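Local atomic coordinates of C2 toxin component I (Clostridium botulinum, PDB entry 2J3X), a protein that serves as the enzymatic component of the binary C2 toxin, an ADP-ribosyltransferase that probably modifies actin in the host cell. Residues 376-381 with 387-392; 227-232 with 293-298; 250-255 with 344-349; 216-221 with 366-371; 243-248 with 283-288. The protein carries 2 engineered substitutions. All coordinates share one frame; numbering follows the deposited sequence. Where two conformers were deposited one is given.

Contact 1. Residues 376-381 with 387-392; sequences AFIYGF and EQEILL
The ring of Phe377 receives the carbonyl oxygen of Glu389 over one face, 3.8 Å above the plane and displaced toward the rim. Its far corner CZ reaches CA of Gln388 at 3.5 Å, with CB of Gln388 close by, while CD2 meets Ile390 CG1 obliquely at 3.8 Å. The backbone N of Tyr379 lies at the ring edge, near its plane. CG of Phe377 stands anti to the backbone N (chi1 -171°), which carries the ring along the opposite strand to Gln388, beyond its direct neighbour Ile390.

The backbones pair antiparallel: Ala376 and Leu391 form a hydrogen-bonded pair, Phe377 and Ile390 a non-hydrogen-bonded one. Glu389 O also accepts from Ile378 N at 2.8 Å in a nearly straight bond (170°), so the carbonyl that takes this amide also packs over the Phe377 ring. Beyond this point the strands part. A water spans the widening gap, donating to Ile378 O and accepting from Glu389 N. Ile378, centre of an inverse gamma turn, lays CG1 beside the aliphatic Glu389 CG at 3.9 Å and CD1 against Leu391 CB; its branched chain suits this buried corner, which Leu253 also touches. Gln388 directs its amide away from the hairpin, toward the start of helix 227-234, where OE1 accepts from Ser226 N.

The arrangement is the loop-proximal end of the beta hairpin formed by strands 375-377 and 389-392, and the Glu387-Gln388-Glu389 sequence on its returning side matches the E-X-E motif of ADP-ribosyltransferases. The connecting loop is consistent with the ADP-ribosylating turn-turn loop of that family.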
# COMPACT_ATOMS: atom_id res chain seq x y z
N ALA A 376 -1.25 10.15 18.83
CA ALA A 376 -0.16 9.57 19.62
C ALA A 376 -0.25 8.08 19.56
O ALA A 376 -1.35 7.49 19.56
CB ALA A 376 -0.27 10.02 21.10
N PHE A 377 0.91 7.44 19.58
CA PHE A 377 0.93 5.99 19.82
C PHE A 377 0.71 5.79 21.31
O PHE A 377 1.32 6.44 22.15
CB PHE A 377 2.33 5.45 19.41
CG PHE A 377 2.46 3.95 19.38
CD1 PHE A 377 2.44 3.17 20.58
CD2 PHE A 377 2.63 3.31 18.18
CE1 PHE A 377 2.59 1.78 20.54
CE2 PHE A 377 2.83 1.91 18.10
CZ PHE A 377 2.83 1.13 19.31
N ILE A 378 -0.23 4.88 21.62
CA ILE A 378 -0.60 4.60 23.01
C ILE A 378 0.44 3.64 23.56
O ILE A 378 0.27 2.40 23.59
CB ILE A 378 -2.04 4.05 23.02
CG1 ILE A 378 -2.99 5.08 22.36
CG2 ILE A 378 -2.47 3.71 24.48
CD1 ILE A 378 -3.01 6.47 22.96
N TYR A 379 1.55 4.25 24.01
CA TYR A 379 2.70 3.52 24.56
C TYR A 379 2.84 3.93 26.01
O TYR A 379 2.78 5.12 26.30
CB TYR A 379 3.99 3.84 23.78
CG TYR A 379 5.15 2.96 24.24
CD1 TYR A 379 5.31 1.70 23.73
CD2 TYR A 379 6.07 3.41 25.21
CE1 TYR A 379 6.33 0.85 24.18
CE2 TYR A 379 7.11 2.55 25.67
CZ TYR A 379 7.23 1.28 25.15
OH TYR A 379 8.24 0.41 25.57
N GLY A 380 3.03 2.95 26.90
CA GLY A 380 3.24 3.30 28.33
C GLY A 380 1.95 3.10 29.13
O GLY A 380 1.94 3.30 30.36
N PHE A 381 0.89 2.69 28.45
CA PHE A 381 -0.45 2.55 29.06
C PHE A 381 -0.78 1.08 29.38
O PHE A 381 -0.77 0.22 28.48
CB PHE A 381 -1.50 3.12 28.11
CG PHE A 381 -1.40 4.59 27.92
CD1 PHE A 381 -0.57 5.13 26.93
CD2 PHE A 381 -2.11 5.47 28.75
CE1 PHE A 381 -0.46 6.54 26.76
CE2 PHE A 381 -2.01 6.84 28.58
CZ PHE A 381 -1.19 7.38 27.59
N GLU A 387 -1.93 -3.86 21.28
CA GLU A 387 -2.74 -3.23 20.26
C GLU A 387 -1.98 -2.34 19.26
O GLU A 387 -2.46 -2.14 18.15
CB GLU A 387 -3.89 -2.46 20.87
CG GLU A 387 -4.87 -3.36 21.57
CD GLU A 387 -5.83 -2.54 22.38
OE1 GLU A 387 -6.16 -1.43 21.93
OE2 GLU A 387 -6.25 -3.02 23.46
N GLN A 388 -0.81 -1.86 19.66
CA GLN A 388 -0.06 -0.87 18.84
C GLN A 388 -0.98 0.20 18.28
O GLN A 388 -0.95 0.52 17.08
CB GLN A 388 0.70 -1.55 17.71
CG GLN A 388 1.63 -2.63 18.23
CD GLN A 388 2.54 -3.21 17.16
OE1 GLN A 388 2.72 -2.61 16.10
NE2 GLN A 388 3.16 -4.35 17.45
N GLU A 389 -1.75 0.81 19.16
CA GLU A 389 -2.72 1.79 18.74
C GLU A 389 -2.10 3.16 18.53
O GLU A 389 -1.35 3.66 19.38
CB GLU A 389 -3.82 1.95 19.81
CG GLU A 389 -4.78 3.07 19.47
CD GLU A 389 -6.05 3.09 20.33
OE1 GLU A 389 -6.30 2.08 21.04
OE2 GLU A 389 -6.81 4.07 20.24
N ILE A 390 -2.43 3.78 17.41
CA ILE A 390 -2.20 5.21 17.31
C ILE A 390 -3.60 5.85 17.36
O ILE A 390 -4.45 5.59 16.48
CB ILE A 390 -1.47 5.60 16.00
CG1 ILE A 390 0.03 5.19 16.10
CG2 ILE A 390 -1.48 7.13 15.85
CD1 ILE A 390 0.81 5.29 14.74
N LEU A 391 -3.81 6.70 18.35
CA LEU A 391 -5.10 7.40 18.50
C LEU A 391 -5.04 8.74 17.79
O LEU A 391 -4.16 9.57 18.10
CB LEU A 391 -5.43 7.57 20.00
CG LEU A 391 -6.74 8.35 20.26
CD1 LEU A 391 -7.83 7.46 19.81
CD2 LEU A 391 -6.88 8.65 21.76
N LEU A 392 -5.98 8.97 16.88
CA LEU A 392 -5.97 10.25 16.14
C LEU A 392 -6.94 11.24 16.75
O LEU A 392 -8.02 10.84 17.24
CB LEU A 392 -6.40 10.01 14.66
CG LEU A 392 -5.59 8.98 13.88
CD1 LEU A 392 -6.05 8.96 12.42
CD2 LEU A 392 -4.12 9.35 13.90
O HOH W 1 -1.01 0.55 21.95

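Contact 2. Residues 227-232 with 293-298; sequences EAWGAE and QTLIAY. With SO4 (sulfate ion), chain V.
Trp229 meets its two partners with different parts of one indole. Its NE1 donates to Gln293 OE1 at 2.9 Å (159°), and the oxygen sits close to the ring plane, whereas the donor is tilted 28° out of the amide plane of the glutamine. Over a face comes Leu295: CD1 lies 3.8 Å from the centroid of the six-membered ring, a CH-pi contact 18° off the normal, and CD2 approaches CZ2 at 3.8 Å. Tryptophan suits the position because it can offer an apolar face to the buried leucine and a single N-H to the exposed glutamine.

In the next shell, the indole is set by CG lying anti to the backbone N of Trp229, which throws it off the helix toward the strand. A water 3.2 Å from Gln293 OE1 donates to that oxygen. The same water makes a weak bond to Glu232 OE1, one helical turn along from Trp229. Phe377 touches the indole as well, and Leu295 is fixed by backbone bonding to Leu369 in the neighbouring strand.

Farther out, at the start of the helix, a sulfate, probably from the crystallisation liquor, receives weak bonds from the amides of Glu227 and Ala228: Glu227 N to O3 is 2.6 Å, Ala228 N to O3 3.3 Å. Exposed amide N-H groups and the helix dipole make a helix start a common place for such an anion.

The whole is a helix-on-sheet contact of the ADP-ribosyltransferase fold, joining helix 227-234 to the edge strand 295-301 of the five-stranded sheet.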
# COMPACT_ATOMS: atom_id res chain seq x y z
N GLU A 227 6.10 -2.44 17.54
CA GLU A 227 6.03 -1.89 18.89
C GLU A 227 7.25 -1.00 19.10
O GLU A 227 7.14 0.00 19.80
CB GLU A 227 6.03 -3.03 19.89
CG GLU A 227 5.97 -2.56 21.35
CD GLU A 227 4.62 -2.06 21.80
OE1 GLU A 227 3.68 -2.00 21.03
OE2 GLU A 227 4.47 -1.67 22.97
N ALA A 228 8.40 -1.36 18.49
CA ALA A 228 9.63 -0.56 18.65
C ALA A 228 9.45 0.87 18.20
O ALA A 228 10.04 1.77 18.81
CB ALA A 228 10.85 -1.20 17.88
N TRP A 229 8.68 1.08 17.12
CA TRP A 229 8.40 2.45 16.66
C TRP A 229 7.67 3.24 17.74
O TRP A 229 8.00 4.40 18.02
CB TRP A 229 7.57 2.45 15.36
CG TRP A 229 7.45 3.83 14.77
CD1 TRP A 229 8.33 4.38 13.85
CD2 TRP A 229 6.49 4.85 15.08
NE1 TRP A 229 7.93 5.64 13.54
CE2 TRP A 229 6.82 5.98 14.28
CE3 TRP A 229 5.36 4.91 15.93
CZ2 TRP A 229 6.06 7.16 14.27
CZ3 TRP A 229 4.60 6.12 15.97
CH2 TRP A 229 4.97 7.24 15.13
N GLY A 230 6.66 2.61 18.34
CA GLY A 230 5.93 3.26 19.43
C GLY A 230 6.85 3.52 20.62
O GLY A 230 6.81 4.58 21.23
N ALA A 231 7.70 2.56 20.98
CA ALA A 231 8.61 2.77 22.12
C ALA A 231 9.61 3.90 21.88
O ALA A 231 9.88 4.69 22.78
CB ALA A 231 9.40 1.43 22.45
N GLU A 232 10.17 3.96 20.66
CA GLU A 232 11.20 4.95 20.30
C GLU A 232 10.61 6.35 20.31
O GLU A 232 11.25 7.31 20.74
CB GLU A 232 11.71 4.67 18.86
CG GLU A 232 12.59 3.47 18.76
CD GLU A 232 12.58 2.80 17.36
OE1 GLU A 232 12.07 3.37 16.34
OE2 GLU A 232 13.08 1.65 17.29
N GLN A 293 7.03 11.58 12.06
CA GLN A 293 7.47 11.35 10.67
C GLN A 293 6.32 10.70 9.96
O GLN A 293 5.45 10.14 10.62
CB GLN A 293 8.72 10.46 10.61
CG GLN A 293 8.43 8.98 11.08
CD GLN A 293 9.64 8.06 11.14
OE1 GLN A 293 9.78 7.30 12.05
NE2 GLN A 293 10.54 8.15 10.13
N THR A 294 6.31 10.73 8.64
CA THR A 294 5.21 10.11 7.90
C THR A 294 5.29 8.58 8.01
O THR A 294 6.34 8.00 7.80
CB THR A 294 5.25 10.56 6.46
OG1 THR A 294 5.10 11.98 6.45
CG2 THR A 294 4.06 9.95 5.63
N LEU A 295 4.16 7.97 8.30
CA LEU A 295 4.08 6.54 8.22
C LEU A 295 2.65 6.08 8.06
O LEU A 295 1.73 6.84 8.21
CB LEU A 295 4.67 5.92 9.46
CG LEU A 295 3.85 5.90 10.72
CD1 LEU A 295 4.45 4.91 11.69
CD2 LEU A 295 3.61 7.25 11.32
N ILE A 296 2.52 4.80 7.76
CA ILE A 296 1.22 4.18 7.49
C ILE A 296 0.67 3.54 8.79
O ILE A 296 1.34 2.75 9.44
CB ILE A 296 1.36 3.12 6.38
CG1 ILE A 296 1.76 3.81 5.03
CG2 ILE A 296 0.10 2.23 6.27
CD1 ILE A 296 0.59 4.72 4.45
N ALA A 297 -0.59 3.85 9.12
CA ALA A 297 -1.30 3.08 10.11
C ALA A 297 -2.63 2.56 9.49
O ALA A 297 -3.04 3.00 8.42
CB ALA A 297 -1.61 3.93 11.30
N TYR A 298 -3.26 1.60 10.15
CA TYR A 298 -4.40 0.87 9.54
C TYR A 298 -5.64 0.97 10.38
O TYR A 298 -5.59 1.00 11.62
CB TYR A 298 -4.01 -0.62 9.42
CG TYR A 298 -2.99 -0.82 8.35
CD1 TYR A 298 -3.38 -0.89 7.00
CD2 TYR A 298 -1.60 -0.89 8.70
CE1 TYR A 298 -2.42 -1.06 5.97
CE2 TYR A 298 -0.61 -1.06 7.69
CZ TYR A 298 -1.04 -1.13 6.33
OH TYR A 298 -0.15 -1.29 5.30
S SO4 V . 8.86 -5.04 18.02
O1 SO4 V . 9.89 -5.65 17.15
O2 SO4 V . 9.60 -4.05 18.74
O3 SO4 V . 7.75 -4.42 17.31
O4 SO4 V . 8.39 -5.95 19.05
O HOH W 2 11.46 6.24 14.51

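Contact 3. Residues 250-255 with 344-349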
# COMPACT_ATOMS: atom_id res chain seq x y z
N GLU A 250 -6.59 8.46 29.81
CA GLU A 250 -6.91 7.20 30.50
C GLU A 250 -8.41 6.92 30.46
O GLU A 250 -8.82 5.81 30.17
CB GLU A 250 -6.50 7.28 31.97
CG GLU A 250 -4.98 7.29 32.19
CD GLU A 250 -4.33 5.95 31.93
OE1 GLU A 250 -5.03 4.94 31.65
OE2 GLU A 250 -3.09 5.89 32.03
N GLY A 251 -9.18 7.96 30.75
CA GLY A 251 -10.65 7.82 30.82
C GLY A 251 -11.17 7.41 29.46
O GLY A 251 -12.02 6.52 29.35
N TYR A 252 -10.64 8.05 28.41
CA TYR A 252 -11.08 7.73 27.06
C TYR A 252 -10.68 6.32 26.67
O TYR A 252 -11.43 5.60 25.99
CB TYR A 252 -10.53 8.76 26.08
CG TYR A 252 -11.03 8.47 24.69
CD1 TYR A 252 -12.35 8.80 24.30
CD2 TYR A 252 -10.23 7.76 23.79
CE1 TYR A 252 -12.82 8.48 23.01
CE2 TYR A 252 -10.69 7.43 22.50
CZ TYR A 252 -12.00 7.81 22.13
OH TYR A 252 -12.46 7.52 20.90
N LEU A 253 -9.49 5.89 27.09
CA LEU A 253 -9.02 4.57 26.71
C LEU A 253 -9.77 3.47 27.46
O LEU A 253 -9.86 2.37 26.95
CB LEU A 253 -7.53 4.42 26.99
CG LEU A 253 -6.60 5.23 26.06
CD1 LEU A 253 -5.15 5.20 26.60
CD2 LEU A 253 -6.74 4.78 24.58
N HIS A 254 -10.30 3.79 28.63
CA HIS A 254 -10.87 2.74 29.51
C HIS A 254 -12.36 2.76 29.75
O HIS A 254 -12.96 1.67 29.80
CB HIS A 254 -10.14 2.70 30.86
CG HIS A 254 -8.75 2.17 30.74
ND1 HIS A 254 -7.63 2.96 30.88
CD2 HIS A 254 -8.30 0.94 30.40
CE1 HIS A 254 -6.55 2.23 30.70
NE2 HIS A 254 -6.93 1.00 30.39
N SER A 255 -12.95 3.93 29.93
CA SER A 255 -14.32 3.98 30.47
C SER A 255 -15.30 4.93 29.81
O SER A 255 -16.49 4.63 29.77
CB SER A 255 -14.31 4.28 31.98
OG SER A 255 -13.34 5.27 32.31
N LEU A 344 -15.82 12.08 13.20
CA LEU A 344 -16.22 13.16 14.12
C LEU A 344 -15.61 13.02 15.51
O LEU A 344 -15.25 14.01 16.10
CB LEU A 344 -17.76 13.24 14.20
CG LEU A 344 -18.43 13.85 12.96
CD1 LEU A 344 -19.96 13.92 13.19
CD2 LEU A 344 -17.86 15.22 12.71
N SER A 345 -15.46 11.80 15.98
CA SER A 345 -14.79 11.54 17.23
C SER A 345 -13.29 11.25 17.00
O SER A 345 -12.81 11.19 15.86
CB SER A 345 -15.41 10.32 17.93
OG SER A 345 -15.01 10.30 19.30
N PHE A 346 -12.59 11.02 18.11
CA PHE A 346 -11.22 10.43 18.05
C PHE A 346 -11.32 9.07 17.36
O PHE A 346 -12.36 8.39 17.47
CB PHE A 346 -10.69 10.26 19.48
CG PHE A 346 -10.69 11.54 20.25
CD1 PHE A 346 -9.67 12.46 20.10
CD2 PHE A 346 -11.79 11.85 21.10
CE1 PHE A 346 -9.71 13.69 20.79
CE2 PHE A 346 -11.84 13.05 21.79
CZ PHE A 346 -10.79 13.98 21.67
N SER A 347 -10.26 8.64 16.69
CA SER A 347 -10.36 7.35 16.02
C SER A 347 -9.10 6.53 16.20
O SER A 347 -7.99 7.10 16.18
CB SER A 347 -10.75 7.48 14.54
OG SER A 347 -9.79 8.21 13.79
N SER A 348 -9.29 5.23 16.43
CA SER A 348 -8.17 4.32 16.64
C SER A 348 -7.66 3.74 15.32
O SER A 348 -8.43 3.37 14.40
CB SER A 348 -8.56 3.18 17.58
OG SER A 348 -9.51 2.43 16.92
N THR A 349 -6.33 3.63 15.25
CA THR A 349 -5.65 2.97 14.13
C THR A 349 -4.61 2.11 14.79
O THR A 349 -4.37 2.24 16.00
CB THR A 349 -4.90 4.01 13.20
OG1 THR A 349 -3.80 4.58 13.94
CG2 THR A 349 -5.84 5.13 12.73
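At the seam between the last turn of helix 243-254 and the run into strand 347-350, Tyr252 and Phe346 form an edge-to-face aromatic pair. Phe346 supplies the edge and Tyr252 the face, with centroids 5.3 Å apart; the planes are inclined at 62°, far from a parallel stack. The atom over the tyrosine ring is Phe346 CD2, 4.0 Å from Tyr252 CE1. Phe346 CB lies nearer the phenol end, 3.8 Å from Tyr252 CZ and 3.6 Å from Tyr252 OH.

Each ring is aimed by its first torsion. Tyr252 extends from the helix with CG anti to its backbone N (chi1 -178°), and Phe346 swings CG to the side of its own N (chi1 -56°), bringing its CD2 edge to a face of the tyrosine. A tyrosine suits this place because its ring can stay buried among Ile282, Ile260 and Leu391 while its hydroxyl finds a polar partner: OH bonds to Asn261 OD1, which also takes Ser345 OG. Phenylalanine, lacking a polar end, fills the neighbouring apolar space against Leu264 and Leu286.

Two residues beyond Phe346, Ser348 and Thr349, continued by Ser350, match the Ser-Thr-Ser motif of ADP-ribosyltransferases of the R-S-E class. The aromatic pair thus joins helix 243-254 to the approach to that motif strand, with helices 257-265 and 273-286 packed around it.

Contact 4. Residues 216-221 with 366-371; sequences SQELDF and RLRLSE
Asp220 and Arg366 approach at about a right angle along their chains, yet their flat ends are nearly coplanar, the carboxylate and guanidinium planes 19° apart. Arg366 grips side-on, but both nitrogens converge on one oxygen: NE and NH2 each stand 2.8 Å from Asp220 OD2. NE meets that oxygen nearly along its C-O bond, and NH2 donates to the anti lone pair of OD2. OD1 bonds to Tyr298 OH and Tyr222 N, which together help fix the rotation of the carboxylate.

Glu218 is turned differently: its carboxylate stands perpendicular to the Arg366 guanidinium, and its chain crosses Arg368 at about a right angle. Extended, with chi1 -176°, it reaches Arg368, whose chain bends at chi3 so that NE faces it. Arg368 NE donates to Glu218 OE2 at 2.9 Å (161°) from the syn side. Glu218 OE1 is 3.6 Å from Arg366 NH2 but well out of the guanidinium plane, an attraction without a directed N-H. A water joins Glu218 OE1, at 2.7 Å, to Arg368 NH2, at 2.9 Å.

Asp422 makes a salt bridge to Arg366 NH1, and Gln139 accepts from Arg368 NH1. The network ties the connection between the two ADP-ribosyltransferase-like halves of the chain to the sheet of the C-terminal half. The positive charges would probably favour ionised acids even at pH 3.0, although Glu140 near Glu218 OE2, if ionised, would probably work the other way.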
# COMPACT_ATOMS: atom_id res chain seq x y z
N SER A 216 10.49 4.94 -4.14
CA SER A 216 10.58 5.38 -2.75
C SER A 216 10.12 4.28 -1.81
O SER A 216 9.62 3.26 -2.25
CB SER A 216 9.77 6.68 -2.55
OG SER A 216 9.80 7.53 -3.70
N GLN A 217 10.30 4.50 -0.51
CA GLN A 217 9.87 3.49 0.46
C GLN A 217 9.13 4.20 1.55
O GLN A 217 9.75 4.99 2.28
CB GLN A 217 11.10 2.82 1.09
CG GLN A 217 11.67 1.75 0.25
CD GLN A 217 13.04 1.34 0.77
OE1 GLN A 217 14.02 2.12 0.70
NE2 GLN A 217 13.13 0.12 1.29
N GLU A 218 7.81 3.99 1.62
CA GLU A 218 7.02 4.70 2.59
C GLU A 218 7.00 3.82 3.84
O GLU A 218 6.79 2.61 3.74
CB GLU A 218 5.57 4.85 2.05
CG GLU A 218 4.73 5.68 3.00
CD GLU A 218 3.34 5.90 2.39
OE1 GLU A 218 2.87 5.03 1.60
OE2 GLU A 218 2.72 6.91 2.73
N LEU A 219 7.21 4.42 5.01
CA LEU A 219 7.35 3.60 6.25
C LEU A 219 6.01 2.93 6.54
O LEU A 219 4.98 3.61 6.62
CB LEU A 219 7.69 4.51 7.43
CG LEU A 219 7.98 3.79 8.76
CD1 LEU A 219 9.07 2.72 8.60
CD2 LEU A 219 8.36 4.84 9.80
N ASP A 220 6.00 1.60 6.62
CA ASP A 220 4.73 0.83 6.71
C ASP A 220 5.13 -0.56 7.19
O ASP A 220 6.07 -1.19 6.61
CB ASP A 220 4.15 0.73 5.30
CG ASP A 220 2.76 0.09 5.22
OD1 ASP A 220 2.32 -0.65 6.16
OD2 ASP A 220 2.13 0.28 4.15
N PHE A 221 4.44 -1.07 8.23
CA PHE A 221 4.81 -2.36 8.82
C PHE A 221 3.81 -3.46 8.49
O PHE A 221 4.00 -4.63 8.92
CB PHE A 221 4.88 -2.21 10.35
CG PHE A 221 5.89 -1.12 10.76
CD1 PHE A 221 7.25 -1.39 10.62
CD2 PHE A 221 5.46 0.13 11.22
CE1 PHE A 221 8.19 -0.36 10.99
CE2 PHE A 221 6.37 1.16 11.58
CZ PHE A 221 7.74 0.88 11.45
N ARG A 366 -5.75 2.20 4.76
CA ARG A 366 -4.28 2.26 4.84
C ARG A 366 -4.01 3.77 4.89
O ARG A 366 -3.94 4.46 3.87
CB ARG A 366 -3.69 1.52 3.60
CG ARG A 366 -2.11 1.61 3.58
CD ARG A 366 -1.53 0.67 2.58
NE ARG A 366 -0.07 0.83 2.56
CZ ARG A 366 0.61 1.49 1.60
NH1 ARG A 366 -0.04 2.01 0.56
NH2 ARG A 366 1.97 1.58 1.70
N LEU A 367 -3.91 4.32 6.10
CA LEU A 367 -3.95 5.76 6.32
C LEU A 367 -2.53 6.29 6.35
O LEU A 367 -1.73 5.82 7.14
CB LEU A 367 -4.58 6.10 7.70
CG LEU A 367 -6.02 5.57 7.78
CD1 LEU A 367 -6.56 5.75 9.19
CD2 LEU A 367 -6.89 6.31 6.74
N ARG A 368 -2.22 7.28 5.52
CA ARG A 368 -0.94 7.96 5.67
C ARG A 368 -1.03 8.98 6.79
O ARG A 368 -1.79 9.96 6.69
CB ARG A 368 -0.53 8.61 4.32
CG ARG A 368 0.83 9.44 4.45
CD ARG A 368 1.08 10.19 3.11
NE ARG A 368 1.08 9.20 2.02
CZ ARG A 368 0.63 9.39 0.77
NH1 ARG A 368 0.11 10.54 0.40
NH2 ARG A 368 0.64 8.37 -0.12
N LEU A 369 -0.25 8.78 7.84
CA LEU A 369 -0.20 9.74 8.94
C LEU A 369 0.97 10.63 8.68
O LEU A 369 2.08 10.18 8.80
CB LEU A 369 -0.02 9.01 10.29
CG LEU A 369 -1.13 7.94 10.56
CD1 LEU A 369 -0.97 7.33 12.01
CD2 LEU A 369 -2.57 8.49 10.32
N SER A 370 0.73 11.89 8.31
CA SER A 370 1.82 12.74 7.89
C SER A 370 2.51 13.37 9.10
O SER A 370 1.89 13.59 10.14
CB SER A 370 1.27 13.87 6.97
OG SER A 370 0.75 13.32 5.75
N GLU A 371 3.79 13.74 8.95
CA GLU A 371 4.47 14.43 10.03
C GLU A 371 3.65 15.62 10.59
O GLU A 371 3.28 16.52 9.82
CB GLU A 371 5.86 14.95 9.58
CG GLU A 371 6.55 15.71 10.70
CD GLU A 371 7.91 16.35 10.35
OE1 GLU A 371 8.60 15.76 9.53
OE2 GLU A 371 8.20 17.45 10.92
O HOH W 3 0.43 5.55 0.66

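Contact 5. Residues 243-248 with 283-288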
# COMPACT_ATOMS: atom_id res chain seq x y z
N HIS A 243 -1.05 16.02 34.66
CA HIS A 243 -1.85 15.02 35.35
C HIS A 243 -3.27 14.97 34.78
O HIS A 243 -3.85 13.89 34.65
CB HIS A 243 -1.87 15.30 36.87
CG HIS A 243 -2.51 14.21 37.66
ND1 HIS A 243 -1.97 12.95 37.76
CD2 HIS A 243 -3.66 14.19 38.37
CE1 HIS A 243 -2.75 12.20 38.51
NE2 HIS A 243 -3.79 12.92 38.88
N GLU A 244 -3.80 16.14 34.44
CA GLU A 244 -5.16 16.22 33.91
C GLU A 244 -5.24 15.64 32.50
O GLU A 244 -6.21 14.95 32.17
CB GLU A 244 -5.66 17.65 33.94
CG GLU A 244 -5.86 18.19 35.34
CD GLU A 244 -6.45 19.56 35.31
OE1 GLU A 244 -5.95 20.37 34.51
OE2 GLU A 244 -7.41 19.84 36.08
N GLN A 245 -4.22 15.87 31.70
CA GLN A 245 -4.17 15.28 30.35
C GLN A 245 -4.14 13.77 30.40
O GLN A 245 -4.90 13.10 29.71
CB GLN A 245 -2.95 15.81 29.59
CG GLN A 245 -3.19 17.13 28.87
CD GLN A 245 -1.89 17.76 28.39
OE1 GLN A 245 -0.81 17.43 28.89
NE2 GLN A 245 -1.99 18.65 27.41
N LEU A 246 -3.24 13.23 31.20
CA LEU A 246 -3.17 11.79 31.45
C LEU A 246 -4.50 11.19 31.90
O LEU A 246 -4.94 10.18 31.35
CB LEU A 246 -2.05 11.47 32.45
CG LEU A 246 -1.85 9.97 32.71
CD1 LEU A 246 -1.46 9.13 31.44
CD2 LEU A 246 -0.88 9.75 33.90
N GLY A 247 -5.15 11.83 32.89
CA GLY A 247 -6.42 11.29 33.40
C GLY A 247 -7.49 11.27 32.34
O GLY A 247 -8.23 10.32 32.21
N ALA A 248 -7.55 12.33 31.55
CA ALA A 248 -8.55 12.42 30.49
C ALA A 248 -8.30 11.37 29.41
O ALA A 248 -9.23 10.64 29.00
CB ALA A 248 -8.59 13.85 29.90
N SER A 283 -7.75 16.14 23.31
CA SER A 283 -7.15 16.76 22.11
C SER A 283 -5.85 17.43 22.47
O SER A 283 -4.88 17.30 21.73
CB SER A 283 -8.10 17.79 21.46
OG SER A 283 -9.17 17.14 20.76
N SER A 284 -5.80 18.10 23.64
CA SER A 284 -4.61 18.74 24.16
C SER A 284 -3.48 17.67 24.32
O SER A 284 -2.35 17.84 23.83
CB SER A 284 -4.96 19.36 25.56
OG SER A 284 -3.89 20.10 26.06
N ALA A 285 -3.82 16.55 24.96
CA ALA A 285 -2.84 15.46 25.15
C ALA A 285 -2.31 14.96 23.84
O ALA A 285 -1.09 14.70 23.69
CB ALA A 285 -3.46 14.29 25.91
N LEU A 286 -3.22 14.78 22.87
CA LEU A 286 -2.81 14.23 21.56
C LEU A 286 -1.95 15.23 20.76
O LEU A 286 -1.29 14.85 19.78
CB LEU A 286 -4.02 13.74 20.73
CG LEU A 286 -4.76 12.56 21.36
CD1 LEU A 286 -6.01 12.26 20.44
CD2 LEU A 286 -3.76 11.37 21.46
N SER A 287 -1.94 16.50 21.19
CA SER A 287 -1.12 17.54 20.54
C SER A 287 0.25 17.66 21.20
O SER A 287 1.09 18.38 20.69
CB SER A 287 -1.79 18.92 20.63
OG SER A 287 -3.05 18.89 19.96
N VAL A 288 0.48 16.92 22.29
CA VAL A 288 1.77 17.07 23.02
C VAL A 288 2.96 16.55 22.19
O VAL A 288 4.04 17.19 22.14
CB VAL A 288 1.68 16.46 24.44
CG1 VAL A 288 3.08 16.25 25.09
CG2 VAL A 288 0.76 17.34 25.37
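Gln245 turns CG to the side of its backbone N, opposite the carbonyl carbon (chi1 -86°), and then runs out extended, so its amide is carried across to helix 273-286. Ser284 answers with OG anti to its own N (chi1 -174°), directed at the incoming amide. The two meet where Gln245 NE2 donates to Ser284 OG at 2.7 Å (147°), with the hydroxyl oxygen almost in the amide plane.

Behind this bond the helices come close: the CA atoms of Gln245 and Ala285 are 5.4 Å apart. The small side chain of Ala285 suits that distance, its CB resting 4.0 Å from Gln245 CB, while Gln245 CG lies over the Ala285 backbone. Val288 also packs on the amide, its CG2 touching Gln245 NE2 at 3.7 Å and OE1 at 3.9 Å. Glutamine fits this partly exposed position because its methylenes pack against alanine and its amide reaches the serine.

The amide is held at both ends, since Gln245 OE1 accepts from Ser242 N just before the segment. Nearby, Ser287 OG donates to Ser283 O at 3.0 Å.

Because Ser242 N can only donate, its partner must be the amide oxygen, which places NE2 at Ser284 OG. Two neutral polar groups therefore tie the helix pair together through directional bonding, with apolar contact on alanine and valine beside it.

Overall arrangement
Contacts 1, 2 and 3 are largely buried: the first combines strand pairing with apolar packing, the second an indole bond with a CH-pi contact, and the third is an aromatic pair. Contacts 4 and 5, partly buried, depend more on polar groups, charged in contact 4 and neutral in contact 5. Contacts 1 and 3 share the three-stranded sheet through neighbouring strands 389-392 and 347-350; contacts 2 and 4 likewise share the five-stranded sheet through 295-301 and 363-369. Helix 243-254 serves contacts 3 and 5. The centre of contact 4 is about 9 Å from the centre of the chain, and the contact bridges the two ADP-ribosyltransferase-like halves; the centre of contact 5 is about 32 Å out.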